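Local atomic coordinates of freshwater cyanophage protein (PDB entry 6L2W), a protein that is of unknown function but adopts a novel fold, is probably a structural protein of the freshwater cyanophage Mic1, and forms a two-subunit assembly. Residues R74-G79 / V97-I102. Sequence-based numbering, arbitrary orientation.
Sequences RYWYSG and VKIREI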
loop_
_atom_site.group_PDB
_atom_site.type_symbol
_atom_site.label_atom_id
_atom_site.label_comp_id
_atom_site.label_asym_id
_atom_site.label_seq_id
_atom_site.Cartn_x
_atom_site.Cartn_y
_atom_site.Cartn_z
ATOM N N ARG B 74 -3.356 10.007 -1.770
ATOM C CA ARG B 74 -1.972 10.386 -1.414
ATOM C C ARG B 74 -0.985 9.247 -1.635
ATOM O O ARG B 74 -0.044 9.149 -0.874
ATOM C CB ARG B 74 -1.960 10.819 0.050
ATOM C CG ARG B 74 -2.438 9.750 1.014
ATOM C CD ARG B 74 -2.598 10.333 2.390
ATOM N NE ARG B 74 -2.980 9.357 3.380
ATOM C CZ ARG B 74 -2.130 8.630 4.064
ATOM N NH1 ARG B 74 -0.846 8.901 4.037
ATOM N NH2 ARG B 74 -2.560 7.621 4.781
ATOM N N TYR B 75 -1.179 8.467 -2.660
ATOM C CA TYR B 75 -0.288 7.363 -2.957
ATOM C C TYR B 75 0.084 7.386 -4.436
ATOM O O TYR B 75 -0.741 7.651 -5.283
ATOM C CB TYR B 75 -0.947 6.016 -2.635
ATOM C CG TYR B 75 -1.536 5.923 -1.251
ATOM C CD1 TYR B 75 -2.833 6.320 -0.993
ATOM C CD2 TYR B 75 -0.780 5.491 -0.186
ATOM C CE1 TYR B 75 -3.378 6.243 0.281
ATOM C CE2 TYR B 75 -1.306 5.404 1.092
ATOM C CZ TYR B 75 -2.615 5.773 1.332
ATOM O OH TYR B 75 -3.128 5.707 2.603
ATOM N N TRP B 76 1.334 7.043 -4.694
ATOM C CA TRP B 76 1.862 6.918 -6.035
ATOM C C TRP B 76 2.613 5.594 -6.151
ATOM O O TRP B 76 3.576 5.384 -5.439
ATOM C CB TRP B 76 2.804 8.085 -6.355
ATOM C CG TRP B 76 2.144 9.427 -6.328
ATOM C CD1 TRP B 76 1.689 10.157 -7.391
ATOM C CD2 TRP B 76 1.842 10.204 -5.159
ATOM N NE1 TRP B 76 1.121 11.333 -6.964
ATOM C CE2 TRP B 76 1.214 11.398 -5.602
ATOM C CE3 TRP B 76 2.035 10.005 -3.789
ATOM C CZ2 TRP B 76 0.801 12.397 -4.726
ATOM C CZ3 TRP B 76 1.613 10.993 -2.922
ATOM C CH2 TRP B 76 0.994 12.164 -3.384
ATOM N N TYR B 77 2.221 4.784 -7.121
ATOM C CA TYR B 77 2.782 3.476 -7.343
ATOM C C TYR B 77 3.725 3.471 -8.551
ATOM O O TYR B 77 3.545 4.223 -9.506
ATOM C CB TYR B 77 1.648 2.465 -7.515
ATOM C CG TYR B 77 1.054 2.030 -6.201
ATOM C CD1 TYR B 77 -0.007 2.711 -5.627
ATOM C CD2 TYR B 77 1.596 0.969 -5.503
ATOM C CE1 TYR B 77 -0.538 2.327 -4.408
ATOM C CE2 TYR B 77 1.065 0.562 -4.288
ATOM C CZ TYR B 77 0.006 1.253 -3.732
ATOM O OH TYR B 77 -0.498 0.842 -2.531
ATOM N N SER B 78 4.687 2.591 -8.503
ATOM C CA SER B 78 5.578 2.402 -9.663
ATOM C C SER B 78 4.844 1.531 -10.681
ATOM O O SER B 78 3.940 0.808 -10.291
ATOM C CB SER B 78 6.885 1.815 -9.254
ATOM O OG SER B 78 6.731 0.515 -8.753
ATOM N N GLY B 79 5.218 1.590 -11.933
ATOM C CA GLY B 79 4.550 0.786 -12.967
ATOM C C GLY B 79 4.679 -0.704 -12.734
ATOM O O GLY B 79 3.729 -1.397 -13.032
ATOM N N VAL B 97 -3.466 20.176 -2.594
ATOM C CA VAL B 97 -2.514 21.097 -3.262
ATOM C C VAL B 97 -1.161 20.384 -3.411
ATOM O O VAL B 97 -0.609 20.403 -4.494
ATOM C CB VAL B 97 -2.396 22.455 -2.526
ATOM C CG1 VAL B 97 -1.211 23.292 -3.006
ATOM C CG2 VAL B 97 -3.683 23.264 -2.652
ATOM N N LYS B 98 -0.645 19.743 -2.358
ATOM C CA LYS B 98 0.630 19.033 -2.480
ATOM C C LYS B 98 0.503 17.845 -3.430
ATOM O O LYS B 98 1.478 17.510 -4.093
ATOM C CB LYS B 98 1.198 18.544 -1.147
ATOM C CG LYS B 98 2.138 19.533 -0.471
ATOM C CD LYS B 98 3.427 19.832 -1.235
ATOM C CE LYS B 98 4.072 21.138 -0.810
ATOM N NZ LYS B 98 5.549 21.017 -0.732
ATOM N N ILE B 99 -0.669 17.220 -3.490
ATOM C CA ILE B 99 -0.850 16.066 -4.360
ATOM C C ILE B 99 -0.773 16.540 -5.809
ATOM O O ILE B 99 -0.107 15.904 -6.609
ATOM C CB ILE B 99 -2.158 15.317 -4.036
ATOM C CG1 ILE B 99 -2.028 14.568 -2.709
ATOM C CG2 ILE B 99 -2.564 14.370 -5.157
ATOM C CD1 ILE B 99 -3.352 14.201 -2.083
ATOM N N ARG B 100 -1.449 17.654 -6.100
ATOM C CA ARG B 100 -1.424 18.304 -7.401
ATOM C C ARG B 100 0.026 18.617 -7.794
ATOM O O ARG B 100 0.468 18.294 -8.909
ATOM C CB ARG B 100 -2.297 19.562 -7.369
ATOM C CG ARG B 100 -2.512 20.210 -8.732
ATOM C CD ARG B 100 -3.816 20.993 -8.889
ATOM N NE ARG B 100 -3.852 22.315 -8.260
ATOM C CZ ARG B 100 -4.633 22.658 -7.228
ATOM N NH1 ARG B 100 -5.368 21.749 -6.602
ATOM N NH2 ARG B 100 -4.676 23.919 -6.827
ATOM N N GLU B 101 0.779 19.209 -6.885
ATOM C CA GLU B 101 2.157 19.568 -7.185
ATOM C C GLU B 101 2.965 18.313 -7.543
ATOM O O GLU B 101 3.755 18.329 -8.501
ATOM C CB GLU B 101 2.815 20.266 -6.001
ATOM C CG GLU B 101 2.324 21.687 -5.809
ATOM C CD GLU B 101 2.966 22.459 -4.663
ATOM O OE1 GLU B 101 4.076 22.058 -4.204
ATOM O OE2 GLU B 101 2.359 23.475 -4.241
ATOM N N ILE B 102 2.773 17.240 -6.768
ATOM C CA ILE B 102 3.569 16.035 -6.933
ATOM C C ILE B 102 3.236 15.383 -8.272
ATOM O O ILE B 102 4.137 14.966 -8.980
ATOM C CB ILE B 102 3.393 15.073 -5.747
ATOM C CG1 ILE B 102 4.053 15.686 -4.512
ATOM C CG2 ILE B 102 3.935 13.675 -6.069
ATOM C CD1 ILE B 102 3.902 14.870 -3.250
#
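With CG of Trp76 anti to its own carbonyl carbon (chi1 -62°), the indole reaches from strand 75-77 to the helix, where Ile102 holds CG2 anti to its backbone N, with that methyl over one face of the ring, offset toward the rim. The CH-pi contact brings Ile102 CG2 to 3.9 Å from the centroid of the five-membered ring of Trp76, 28° off the normal, and to 3.6 Å from Trp76 CE2. One turn earlier Ile99 meets the benzene end obliquely, its CG1 lying 3.9 Å from Trp76 CH2. Its far methyl continues to the backbone just before the strand, Ile99 CD1 standing 4.1 Å from Arg74 CA. Beta-branched isoleucines suit these places, since each offers two branches to a broad flat ring. Tryptophan suits the buried site because its one polar atom, NE1, donates a hydrogen bond to Asn103 OD1, just beyond 97-102. The guanidinium of Arg74 leads away from the helix, to salt bridges with Glu86 and with Asp40 of the second subunit and a hydrogen bond to Leu87 O. Helix 96-115 is thus held against strand 75-77, which pairs with strand 83-89, by apolar and CH-pi contacts, with the indole N-H probably helping to fix the ring's orientation.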